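Local atomic coordinates of tRNA threonylcarbamoyladenosine biosynthesis protein TsaB (Pseudomonas aeruginosa, PDB entry 5BR9), a protein that probably takes part in making the threonylcarbamoyladenosine modification at position 37 of tRNA. Residues E130-C135 against E149-P154; A122-R127 against A171-G176. One frame throughout, in Å; residues are numbered along the deposited sequence.

Interaction 1: E130-C135 against E149-P154; sequences EVYWGC and EAVLPP
V131 and L152 face each other across the antiparallel hairpin formed by strands 131-139 and 142-152, the two strands at one edge of a mixed five-stranded sheet in this ASKHA-type fold. They exchange two backbone hydrogen bonds: V131 N reaches L152 O at 2.9 Å in a nearly straight bond (171° at the hydrogen), and L152 N returns to V131 O. Two residues further on, W133 N gives to A150 O and A150 N to W133 O, so W133 with A150 is the second hydrogen-bonded pair. Between them lies the non-hydrogen-bonded pair Y132 with V151, whose CA atoms come within 4.3 Å. Here two CA-H...O contacts fill in: V151 CA sits 3.3 Å from V131 O, and Y132 CA is likewise near A150 O.

Y132 and V151 share one face and run side by side, V151 CB packing on the CD1-CE1 side of the phenol ring. On the other face are V131, W133, A150 and L152. The indole of W133, with CG anti to the backbone N (chi1 176°), is carried away from the hairpin partner toward strand 119-125; its NE1 bonds to A158 O, and CD1 keeps a loose 4.2 Å contact with L152 CD1.

E130, at the open end of the hairpin, can be followed outward. E130 CB lies 3.5 Å from L152 O and also near V151 CG2; CG passes over the peptide link between L152 and P153, about equally far from L152 C and P153 N. Beyond CG the chain is extended, and the carboxylate straddles two apolar neighbours: E130 OE2 lies beside P153 CD, and E130 OE1 ends 3.5 Å from V151 CG2.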
loop_
_atom_site.group_PDB
_atom_site.type_symbol
_atom_site.label_atom_id
_atom_site.label_comp_id
_atom_site.label_asym_id
_atom_site.label_seq_id
_atom_site.Cartn_x
_atom_site.Cartn_y
_atom_site.Cartn_z
ATOM N N GLU A 130 12.308 0.255 -21.732
ATOM C CA GLU A 130 13.450 -0.141 -20.923
ATOM C C GLU A 130 13.152 -1.426 -20.159
ATOM O O GLU A 130 11.997 -1.832 -20.028
ATOM C CB GLU A 130 13.837 0.953 -19.931
ATOM C CG GLU A 130 14.316 2.243 -20.590
ATOM C CD GLU A 130 14.801 3.247 -19.571
ATOM O OE1 GLU A 130 14.078 3.501 -18.579
ATOM O OE2 GLU A 130 15.909 3.778 -19.766
ATOM N N VAL A 131 14.208 -2.053 -19.650
ATOM C CA VAL A 131 14.076 -3.218 -18.797
ATOM C C VAL A 131 14.869 -3.040 -17.525
ATOM O O VAL A 131 15.948 -2.441 -17.524
ATOM C CB VAL A 131 14.523 -4.524 -19.527
ATOM C CG1 VAL A 131 13.642 -4.823 -20.726
ATOM C CG2 VAL A 131 15.984 -4.406 -19.974
ATOM N N TYR A 132 14.351 -3.623 -16.449
ATOM C CA TYR A 132 15.112 -3.803 -15.243
ATOM C C TYR A 132 16.037 -4.992 -15.442
ATOM O O TYR A 132 15.637 -5.994 -16.035
ATOM C CB TYR A 132 14.182 -4.028 -14.065
ATOM C CG TYR A 132 13.266 -2.867 -13.750
ATOM C CD1 TYR A 132 13.764 -1.685 -13.202
ATOM C CD2 TYR A 132 11.908 -2.937 -14.023
ATOM C CE1 TYR A 132 12.923 -0.618 -12.901
ATOM C CE2 TYR A 132 11.062 -1.873 -13.730
ATOM C CZ TYR A 132 11.574 -0.713 -13.177
ATOM O OH TYR A 132 10.725 0.341 -12.885
ATOM N N TRP A 133 17.276 -4.865 -14.957
ATOM C CA TRP A 133 18.356 -5.791 -15.281
ATOM C C TRP A 133 19.262 -6.071 -14.086
ATOM O O TRP A 133 19.711 -5.144 -13.433
ATOM C CB TRP A 133 19.171 -5.215 -16.437
ATOM C CG TRP A 133 20.378 -6.004 -16.842
ATOM C CD1 TRP A 133 21.679 -5.790 -16.446
ATOM C CD2 TRP A 133 20.412 -7.105 -17.745
ATOM N NE1 TRP A 133 22.515 -6.686 -17.065
ATOM C CE2 TRP A 133 21.766 -7.513 -17.857
ATOM C CE3 TRP A 133 19.432 -7.788 -18.481
ATOM C CZ2 TRP A 133 22.160 -8.577 -18.666
ATOM C CZ3 TRP A 133 19.823 -8.850 -19.282
ATOM C CH2 TRP A 133 21.178 -9.228 -19.373
ATOM N N GLY A 134 19.529 -7.350 -13.815
ATOM C CA GLY A 134 20.408 -7.756 -12.726
ATOM C C GLY A 134 20.939 -9.162 -12.948
ATOM O O GLY A 134 20.183 -10.088 -13.262
ATOM N N CYS A 135 22.252 -9.316 -12.830
ATOM C CA CYS A 135 22.885 -10.597 -13.046
ATOM C C CYS A 135 23.280 -11.211 -11.715
ATOM O O CYS A 135 23.785 -10.523 -10.824
ATOM C CB CYS A 135 24.099 -10.462 -13.964
ATOM S SG CYS A 135 23.697 -9.970 -15.651
ATOM N N GLU A 149 21.942 -3.536 -9.910
ATOM C CA GLU A 149 20.730 -3.600 -10.711
ATOM C C GLU A 149 20.628 -2.286 -11.435
ATOM O O GLU A 149 21.240 -1.301 -11.016
ATOM C CB GLU A 149 19.480 -3.854 -9.846
ATOM C CG GLU A 149 19.489 -5.225 -9.194
ATOM C CD GLU A 149 18.240 -5.529 -8.358
ATOM O OE1 GLU A 149 17.448 -4.613 -8.033
ATOM O OE2 GLU A 149 18.086 -6.706 -7.990
ATOM N N ALA A 150 19.935 -2.299 -12.566
ATOM C CA ALA A 150 19.801 -1.105 -13.385
ATOM C C ALA A 150 18.517 -1.170 -14.190
ATOM O O ALA A 150 17.935 -2.247 -14.358
ATOM C CB ALA A 150 21.006 -0.971 -14.311
ATOM N N VAL A 151 18.071 -0.016 -14.677
ATOM C CA VAL A 151 16.983 0.053 -15.640
ATOM C C VAL A 151 17.583 0.646 -16.905
ATOM O O VAL A 151 18.154 1.719 -16.881
ATOM C CB VAL A 151 15.789 0.853 -15.096
ATOM C CG1 VAL A 151 16.237 2.203 -14.579
ATOM C CG2 VAL A 151 14.706 1.013 -16.174
ATOM N N LEU A 152 17.455 -0.064 -18.017
ATOM C CA LEU A 152 18.285 0.205 -19.185
ATOM C C LEU A 152 17.546 -0.061 -20.479
ATOM O O LEU A 152 16.724 -0.973 -20.530
ATOM C CB LEU A 152 19.526 -0.693 -19.157
ATOM C CG LEU A 152 20.557 -0.611 -18.037
ATOM C CD1 LEU A 152 21.399 -1.890 -18.030
ATOM C CD2 LEU A 152 21.441 0.602 -18.221
ATOM N N PRO A 153 17.884 0.691 -21.548
ATOM C CA PRO A 153 17.504 0.243 -22.889
ATOM C C PRO A 153 18.112 -1.143 -23.082
ATOM O O PRO A 153 19.247 -1.372 -22.671
ATOM C CB PRO A 153 18.170 1.255 -23.820
ATOM C CG PRO A 153 18.529 2.406 -22.965
ATOM C CD PRO A 153 18.778 1.858 -21.594
ATOM N N PRO A 154 17.371 -2.058 -23.699
ATOM C CA PRO A 154 17.879 -3.415 -23.903
ATOM C C PRO A 154 19.238 -3.447 -24.620
ATOM O O PRO A 154 20.048 -4.347 -24.358
ATOM C CB PRO A 154 16.778 -4.073 -24.742
ATOM C CG PRO A 154 16.015 -2.917 -25.352
ATOM C CD PRO A 154 16.052 -1.848 -24.314
#

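Interaction 2: A122-R127 against A171-G176; sequences AAIDAR and AGTGWG
This is a buried parallel-strand contact that passes directly into a turn: A122 pairs with A171, the last residue of strand 168-171, in the middle of the mixed sheet, and the chain then coils into a 3-10 segment, 173-176, beside the end of strand 119-125. A123 N donates to A171 O at 2.8 Å, nearly in line with the carbonyl (C=O...N 167°). The carbonyl of A123 is then taken by the 3-10 segment. G174 N bonds to A123 O from well above the carbonyl plane, 57° out of it, while G172 CA brings a CA-H contact to the same oxygen at 3.1 Å.

Two glycines allow this closeness: G172 lies against A123 O and G174 against the A123-I124 peptide, with no side chain between the backbones, and G172 also has a positive phi. T173 supplies the next grip: its OG1, set between its own backbone N and carbonyl carbon (chi1 61°), accepts an almost straight hydrogen bond from D125 N at 3.1 Å. Along this side of the strand, A123 N, A123 O and D125 N are met in turn by a carbonyl, an amide and a hydroxyl.

W175 packs on A123: the methyl rests over one face of the indole, A123 CB lying 3.6 Å from W175 NE1 and almost as near CD1, a CH-pi contact on the pyrrole ring. W175 NE1 is held by A121 O, a bond that helps set the rotation of the ring. Parallel pairing of the first and fourth strands of a 3-2-1-4-5 sheet is characteristic of the ASKHA (actin-like ATPase) fold.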
loop_
_atom_site.group_PDB
_atom_site.type_symbol
_atom_site.label_atom_id
_atom_site.label_comp_id
_atom_site.label_asym_id
_atom_site.label_seq_id
_atom_site.Cartn_x
_atom_site.Cartn_y
_atom_site.Cartn_z
ATOM N N ALA A 122 18.768 -11.794 -14.920
ATOM C CA ALA A 122 17.354 -11.532 -14.716
ATOM C C ALA A 122 16.963 -10.217 -15.385
ATOM O O ALA A 122 17.653 -9.215 -15.249
ATOM C CB ALA A 122 17.032 -11.511 -13.239
ATOM N N ALA A 123 15.869 -10.241 -16.131
ATOM C CA ALA A 123 15.372 -9.047 -16.793
ATOM C C ALA A 123 13.867 -8.986 -16.668
ATOM O O ALA A 123 13.175 -9.930 -17.041
ATOM C CB ALA A 123 15.787 -9.017 -18.288
ATOM N N ILE A 124 13.378 -7.868 -16.140
ATOM C CA ILE A 124 11.955 -7.621 -15.953
ATOM C C ILE A 124 11.567 -6.400 -16.764
ATOM O O ILE A 124 12.221 -5.359 -16.687
ATOM C CB ILE A 124 11.610 -7.431 -14.453
ATOM C CG1 ILE A 124 11.845 -8.736 -13.681
ATOM C CG2 ILE A 124 10.181 -6.932 -14.297
ATOM C CD1 ILE A 124 11.704 -8.593 -12.166
ATOM N N ASP A 125 10.486 -6.516 -17.519
ATOM C CA ASP A 125 10.039 -5.433 -18.365
ATOM C C ASP A 125 9.769 -4.210 -17.510
ATOM O O ASP A 125 9.164 -4.311 -16.460
ATOM C CB ASP A 125 8.765 -5.798 -19.125
ATOM C CG ASP A 125 8.455 -4.805 -20.224
ATOM O OD1 ASP A 125 7.307 -4.746 -20.696
ATOM O OD2 ASP A 125 9.360 -4.035 -20.586
ATOM N N ALA A 126 10.290 -3.069 -17.936
ATOM C CA ALA A 126 10.003 -1.796 -17.283
ATOM C C ALA A 126 9.134 -0.988 -18.220
ATOM O O ALA A 126 8.918 -1.370 -19.373
ATOM C CB ALA A 126 11.291 -1.038 -16.944
ATOM N N ARG A 127 8.616 0.123 -17.739
ATOM C CA ARG A 127 7.861 0.990 -18.635
ATOM C C ARG A 127 8.818 1.659 -19.632
ATOM O O ARG A 127 10.030 1.748 -19.397
ATOM C CB ARG A 127 7.088 2.040 -17.831
ATOM N N ALA A 171 16.328 -15.052 -17.505
ATOM C CA ALA A 171 15.057 -15.217 -16.821
ATOM C C ALA A 171 14.290 -13.912 -16.751
ATOM O O ALA A 171 14.851 -12.875 -16.411
ATOM C CB ALA A 171 15.274 -15.751 -15.425
ATOM N N GLY A 172 12.999 -13.981 -17.060
ATOM C CA GLY A 172 12.095 -12.863 -16.848
ATOM C C GLY A 172 11.514 -12.231 -18.099
ATOM O O GLY A 172 12.046 -12.399 -19.212
ATOM N N THR A 173 10.437 -11.473 -17.900
ATOM C CA THR A 173 9.680 -10.887 -19.008
ATOM C C THR A 173 10.482 -9.866 -19.809
ATOM O O THR A 173 10.105 -9.517 -20.931
ATOM C CB THR A 173 8.412 -10.183 -18.505
ATOM O OG1 THR A 173 8.789 -9.123 -17.614
ATOM C CG2 THR A 173 7.481 -11.173 -17.764
ATOM N N GLY A 174 11.572 -9.374 -19.225
ATOM C CA GLY A 174 12.473 -8.463 -19.920
ATOM C C GLY A 174 13.107 -9.102 -21.148
ATOM O O GLY A 174 13.560 -8.416 -22.062
ATOM N N TRP A 175 13.139 -10.429 -21.169
ATOM C CA TRP A 175 13.751 -11.151 -22.263
ATOM C C TRP A 175 12.886 -11.145 -23.513
ATOM O O TRP A 175 13.325 -11.622 -24.561
ATOM C CB TRP A 175 14.104 -12.575 -21.816
ATOM C CG TRP A 175 15.327 -12.509 -20.935
ATOM C CD1 TRP A 175 15.361 -12.482 -19.565
ATOM C CD2 TRP A 175 16.686 -12.377 -21.370
ATOM N NE1 TRP A 175 16.658 -12.362 -19.124
ATOM C CE2 TRP A 175 17.491 -12.290 -20.213
ATOM C CE3 TRP A 175 17.303 -12.320 -22.627
ATOM C CZ2 TRP A 175 18.880 -12.162 -20.276
ATOM C CZ3 TRP A 175 18.691 -12.206 -22.688
ATOM C CH2 TRP A 175 19.460 -12.121 -21.519
ATOM N N GLY A 176 11.695 -10.539 -23.423
ATOM C CA GLY A 176 10.919 -10.229 -24.615
ATOM C C GLY A 176 11.708 -9.320 -25.549
ATOM O O GLY A 176 11.489 -9.320 -26.753
#

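Overall arrangement
The two contacts lie side by side in one mixed five-stranded sheet, their centres about 8 Å apart. In the order 142-152, 131-139, 119-125, 168-171, 187-189, interaction 1 joins the first two strands and interaction 2 the third and fourth. The step between them is made by Y132 N with I124 O and A122 N with G134 O, both probable hydrogen bonds, and by Y132 packing on A126. Along the chain, interaction 1 is nested inside the loop that interaction 2 closes. An antiparallel three-strand meander is thereby tied to a parallel strand, and since the sheet built around 12-16 has the same 3-2-1-4-5 order, the layout is consistent with the two-lobed ASKHA fold.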